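Local coordinates for protein AA9 family lytic polysaccharide monooxygenase B (Heterobasidion irregulare TC 32-1, PDB 5NNS) that uses a copper ion and a reductant, with oxygen or hydrogen peroxide, to cleave cellulose chains oxidatively, giving products oxidised specifically at C1, at residues 98-110 with 181-193. Sequence-based numbering, arbitrary orientation.
Sequences TATTSSLEWFKIN and ATPPASYLVKLPG
Trp106 and Val189 show how a loop can be fastened to a sheet by a single antiparallel bridge, their backbones trading two hydrogen bonds. Trp106 N donates to Val189 O at 2.7 Å, nearly straight and in the carbonyl plane, and Val189 N answers to Trp106 O at 2.9 Å. Apolar contacts flank the bridge. Leu191 lays CD1 over one face of the indole, 3.7 Å from the centroid of the five-membered ring and 13° off its normal, while Leu104 CB covers the opposite face. With chi1 at 59°, the Phe107 ring is tucked over its own backbone and turns a face to Pro183 CG, 3.6 Å from the centroid; Leu188 CD2 lies beside Phe107 CB. The Lys190 chain doubles back, bringing NZ to within 3.3 Å of Ser103 O, from above the carbonyl plane. A serine in place of Trp106 would probably keep the backbone bridge but leave a gap between Leu191 and Leu104.

Farther out, water fills in where direct pairing stops. One molecule takes the N-H of Leu191 and donates to Leu104 O, with a weak bond from Trp106 NE1; another joins Lys108 N to Tyr187 O. The indole also touches Ala90 of strand 85-91 and, one strand farther over, Ile150 and Arg152 of strand 147-157, and Trp223 meets the rings of both Phe107 and Tyr187. Away from the copper site, the long loop following strand 165-176 thus docks on the N-terminal part of strand 106-116 and packs against the beta-sandwich characteristic of AA9 monooxygenases.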
loop_
_atom_site.group_PDB
_atom_site.type_symbol
_atom_site.label_atom_id
_atom_site.label_comp_id
_atom_site.label_asym_id
_atom_site.label_seq_id
_atom_site.Cartn_x
_atom_site.Cartn_y
_atom_site.Cartn_z
ATOM N N THR A 98 17.147 -4.358 -7.057
ATOM C CA THR A 98 18.275 -4.262 -6.114
ATOM C C THR A 98 18.085 -3.204 -5.004
ATOM O O THR A 98 18.964 -3.037 -4.158
ATOM C CB THR A 98 19.586 -3.963 -6.873
ATOM O OG1 THR A 98 19.518 -2.663 -7.470
ATOM C CG2 THR A 98 19.819 -4.997 -7.959
ATOM N N ALA A 99 16.946 -2.509 -5.003
ATOM C CA ALA A 99 16.686 -1.420 -4.055
ATOM C C ALA A 99 16.252 -1.957 -2.698
ATOM O O ALA A 99 15.453 -2.889 -2.629
ATOM C CB ALA A 99 15.618 -0.486 -4.608
ATOM N N THR A 100 16.789 -1.368 -1.630
ATOM C CA THR A 100 16.305 -1.608 -0.266
ATOM C C THR A 100 15.092 -0.692 -0.067
ATOM O O THR A 100 15.234 0.536 -0.065
ATOM C CB THR A 100 17.401 -1.311 0.789
ATOM O OG1 THR A 100 18.557 -2.107 0.517
ATOM C CG2 THR A 100 16.923 -1.636 2.193
ATOM N N THR A 101 13.907 -1.286 0.077
ATOM C CA THR A 101 12.651 -0.518 0.051
ATOM C C THR A 101 12.472 0.362 1.300
ATOM O O THR A 101 11.822 1.415 1.231
ATOM C CB THR A 101 11.409 -1.420 -0.165
ATOM O OG1 THR A 101 11.291 -2.360 0.904
ATOM C CG2 THR A 101 11.496 -2.164 -1.509
ATOM N N SER A 102 13.070 -0.061 2.418
ATOM C CA SER A 102 13.079 0.722 3.662
ATOM C C SER A 102 13.882 2.029 3.588
ATOM O O SER A 102 13.709 2.897 4.447
ATOM C CB SER A 102 13.602 -0.124 4.828
ATOM O OG SER A 102 14.925 -0.571 4.585
ATOM N N SER A 103 14.752 2.165 2.584
ATOM C CA SER A 103 15.536 3.387 2.382
ATOM C C SER A 103 14.893 4.388 1.424
ATOM O O SER A 103 15.429 5.477 1.240
ATOM C CB SER A 103 16.935 3.031 1.868
ATOM O OG SER A 103 16.882 2.570 0.528
ATOM N N LEU A 104 13.757 4.039 0.822
ATOM C CA LEU A 104 13.168 4.872 -0.223
ATOM C C LEU A 104 12.337 6.012 0.349
ATOM O O LEU A 104 11.963 6.007 1.530
ATOM C CB LEU A 104 12.314 4.030 -1.175
ATOM C CG LEU A 104 13.017 2.804 -1.782
ATOM C CD1 LEU A 104 12.076 2.084 -2.736
ATOM C CD2 LEU A 104 14.320 3.185 -2.481
ATOM N N GLU A 105 12.070 6.993 -0.513
ATOM C CA GLU A 105 11.202 8.119 -0.191
ATOM C C GLU A 105 9.808 7.847 -0.739
ATOM O O GLU A 105 9.603 7.835 -1.956
ATOM C CB GLU A 105 11.761 9.409 -0.778
ATOM C CG GLU A 105 12.944 9.957 -0.009
ATOM C CD GLU A 105 13.532 11.181 -0.677
ATOM O OE1 GLU A 105 14.266 11.018 -1.679
ATOM O OE2 GLU A 105 13.260 12.305 -0.199
ATOM N N TRP A 106 8.859 7.641 0.168
ATOM C CA TRP A 106 7.498 7.232 -0.185
ATOM C C TRP A 106 6.563 8.418 -0.219
ATOM O O TRP A 106 6.558 9.227 0.712
ATOM C CB TRP A 106 6.974 6.216 0.829
ATOM C CG TRP A 106 7.799 5.002 0.855
ATOM C CD1 TRP A 106 8.887 4.769 1.644
ATOM C CD2 TRP A 106 7.642 3.847 0.030
ATOM N NE1 TRP A 106 9.407 3.524 1.378
ATOM C CE2 TRP A 106 8.666 2.940 0.383
ATOM C CE3 TRP A 106 6.729 3.484 -0.970
ATOM C CZ2 TRP A 106 8.803 1.690 -0.226
ATOM C CZ3 TRP A 106 6.863 2.234 -1.577
ATOM C CH2 TRP A 106 7.896 1.355 -1.203
ATOM N N PHE A 107 5.761 8.498 -1.282
ATOM C CA PHE A 107 4.681 9.477 -1.388
ATOM C C PHE A 107 3.349 8.764 -1.625
ATOM O O PHE A 107 3.294 7.707 -2.255
ATOM C CB PHE A 107 4.959 10.525 -2.480
ATOM C CG PHE A 107 5.140 9.956 -3.863
ATOM C CD1 PHE A 107 6.382 9.468 -4.275
ATOM C CD2 PHE A 107 4.081 9.928 -4.765
ATOM C CE1 PHE A 107 6.550 8.942 -5.550
ATOM C CE2 PHE A 107 4.248 9.405 -6.045
ATOM C CZ PHE A 107 5.486 8.913 -6.436
ATOM N N LYS A 108 2.285 9.377 -1.124
ATOM C CA LYS A 108 0.940 8.817 -1.136
ATOM C C LYS A 108 0.148 9.367 -2.334
ATOM O O LYS A 108 0.036 10.581 -2.496
ATOM C CB LYS A 108 0.259 9.199 0.168
ATOM C CG LYS A 108 -1.000 8.426 0.491
ATOM C CD LYS A 108 -1.654 8.953 1.758
ATOM C CE LYS A 108 -0.916 8.536 3.028
ATOM N NZ LYS A 108 -1.517 9.141 4.250
ATOM N N ILE A 109 -0.372 8.475 -3.179
ATOM C CA ILE A 109 -1.159 8.889 -4.359
ATOM C C ILE A 109 -2.670 8.756 -4.177
ATOM O O ILE A 109 -3.435 9.376 -4.916
ATOM C CB ILE A 109 -0.730 8.164 -5.660
ATOM C CG1 ILE A 109 -0.903 6.641 -5.560
ATOM C CG2 ILE A 109 0.703 8.540 -6.016
ATOM C CD1 ILE A 109 -0.855 5.951 -6.909
ATOM N N ASN A 110 -3.100 7.950 -3.206
ATOM C CA ASN A 110 -4.519 7.749 -2.960
ATOM C C ASN A 110 -4.750 7.227 -1.549
ATOM O O ASN A 110 -3.988 6.396 -1.059
ATOM C CB ASN A 110 -5.093 6.768 -3.991
ATOM C CG ASN A 110 -6.561 6.457 -3.750
ATOM O OD1 ASN A 110 -6.896 5.377 -3.280
ATOM N ND2 ASN A 110 -7.435 7.409 -4.049
ATOM N N ALA A 181 7.158 15.616 -13.233
ATOM C CA ALA A 181 6.835 16.098 -11.891
ATOM C C ALA A 181 7.284 15.092 -10.828
ATOM O O ALA A 181 7.171 13.878 -11.023
ATOM C CB ALA A 181 5.347 16.374 -11.773
ATOM N N THR A 182 7.824 15.612 -9.725
ATOM C CA THR A 182 8.178 14.819 -8.545
ATOM C C THR A 182 7.524 15.455 -7.321
ATOM O O THR A 182 7.416 16.675 -7.261
ATOM C CB THR A 182 9.700 14.787 -8.310
ATOM O OG1 THR A 182 10.197 16.128 -8.258
ATOM C CG2 THR A 182 10.420 14.031 -9.423
ATOM N N PRO A 183 7.108 14.640 -6.329
ATOM C CA PRO A 183 6.510 15.257 -5.142
ATOM C C PRO A 183 7.522 16.104 -4.360
ATOM O O PRO A 183 8.670 15.674 -4.211
ATOM C CB PRO A 183 6.044 14.060 -4.293
ATOM C CG PRO A 183 6.420 12.828 -5.029
ATOM C CD PRO A 183 7.342 13.197 -6.145
ATOM N N PRO A 184 7.109 17.297 -3.874
ATOM C CA PRO A 184 7.975 18.067 -2.966
ATOM C C PRO A 184 8.324 17.303 -1.678
ATOM O O PRO A 184 7.626 16.357 -1.303
ATOM C CB PRO A 184 7.140 19.314 -2.634
ATOM C CG PRO A 184 6.099 19.406 -3.698
ATOM C CD PRO A 184 5.843 18.002 -4.165
ATOM N N ALA A 185 9.396 17.733 -1.016
ATOM C CA ALA A 185 9.922 17.065 0.178
ATOM C C ALA A 185 8.895 16.861 1.300
ATOM O O ALA A 185 8.957 15.862 1.996
ATOM C CB ALA A 185 11.133 17.820 0.708
ATOM N N SER A 186 7.953 17.789 1.458
ATOM C CA SER A 186 6.904 17.686 2.489
ATOM C C SER A 186 5.932 16.507 2.340
ATOM O O SER A 186 5.317 16.104 3.323
ATOM C CB SER A 186 6.091 18.983 2.554
ATOM O OG SER A 186 5.520 19.279 1.292
ATOM N N TYR A 187 5.779 15.972 1.127
ATOM C CA TYR A 187 4.941 14.780 0.889
ATOM C C TYR A 187 5.699 13.473 1.064
ATOM O O TYR A 187 5.083 12.411 1.091
ATOM C CB TYR A 187 4.363 14.807 -0.522
ATOM C CG TYR A 187 3.388 15.923 -0.752
ATOM C CD1 TYR A 187 3.831 17.193 -1.115
ATOM C CD2 TYR A 187 2.019 15.714 -0.610
ATOM C CE1 TYR A 187 2.935 18.224 -1.334
ATOM C CE2 TYR A 187 1.110 16.738 -0.824
ATOM C CZ TYR A 187 1.570 17.993 -1.188
ATOM O OH TYR A 187 0.676 19.015 -1.406
ATOM N N LEU A 188 7.028 13.554 1.173
ATOM C CA LEU A 188 7.890 12.378 1.184
ATOM C C LEU A 188 8.149 11.897 2.611
ATOM O O LEU A 188 8.467 12.694 3.494
ATOM C CB LEU A 188 9.211 12.688 0.472
ATOM C CG LEU A 188 9.098 13.143 -0.991
ATOM C CD1 LEU A 188 10.458 13.537 -1.551
ATOM C CD2 LEU A 188 8.465 12.062 -1.858
ATOM N N VAL A 189 7.989 10.591 2.829
ATOM C CA VAL A 189 8.249 9.964 4.129
ATOM C C VAL A 189 9.018 8.654 3.959
ATOM O O VAL A 189 9.191 8.153 2.848
ATOM C CB VAL A 189 6.938 9.708 4.922
ATOM C CG1 VAL A 189 6.222 11.024 5.194
ATOM C CG2 VAL A 189 6.016 8.734 4.191
ATOM N N LYS A 190 9.472 8.115 5.082
ATOM C CA LYS A 190 10.149 6.829 5.137
ATOM C C LYS A 190 9.218 5.792 5.754
ATOM O O LYS A 190 8.283 6.133 6.496
ATOM C CB LYS A 190 11.410 6.939 5.991
ATOM C CG LYS A 190 12.424 7.989 5.534
ATOM C CD LYS A 190 13.298 7.521 4.374
ATOM C CE LYS A 190 14.711 8.087 4.498
ATOM N NZ LYS A 190 15.480 8.083 3.212
ATOM N N LEU A 191 9.497 4.528 5.451
ATOM C CA LEU A 191 8.749 3.393 5.988
ATOM C C LEU A 191 9.716 2.296 6.445
ATOM O O LEU A 191 10.293 1.622 5.589
ATOM C CB LEU A 191 7.790 2.845 4.924
ATOM C CG LEU A 191 6.609 3.769 4.593
ATOM C CD1 LEU A 191 5.893 3.280 3.345
ATOM C CD2 LEU A 191 5.641 3.880 5.772
ATOM N N PRO A 192 9.923 2.104 7.756
ATOM C CA PRO A 192 9.292 2.874 8.843
ATOM C C PRO A 192 9.790 4.320 8.961
ATOM O O PRO A 192 10.792 4.696 8.341
ATOM C CB PRO A 192 9.705 2.091 10.095
ATOM C CG PRO A 192 11.046 1.528 9.733
ATOM C CD PRO A 192 10.933 1.160 8.273
ATOM N N GLY A 193 9.088 5.100 9.778
ATOM C CA GLY A 193 9.370 6.522 9.983
ATOM C C GLY A 193 8.101 7.349 9.923
ATOM O O GLY A 193 7.911 8.256 10.732
HETATM O O HOH W 1 11.660 4.311 3.370
HETATM O O HOH W 2 12.799 3.674 7.125
HETATM O O HOH W 3 2.654 11.835 0.012
#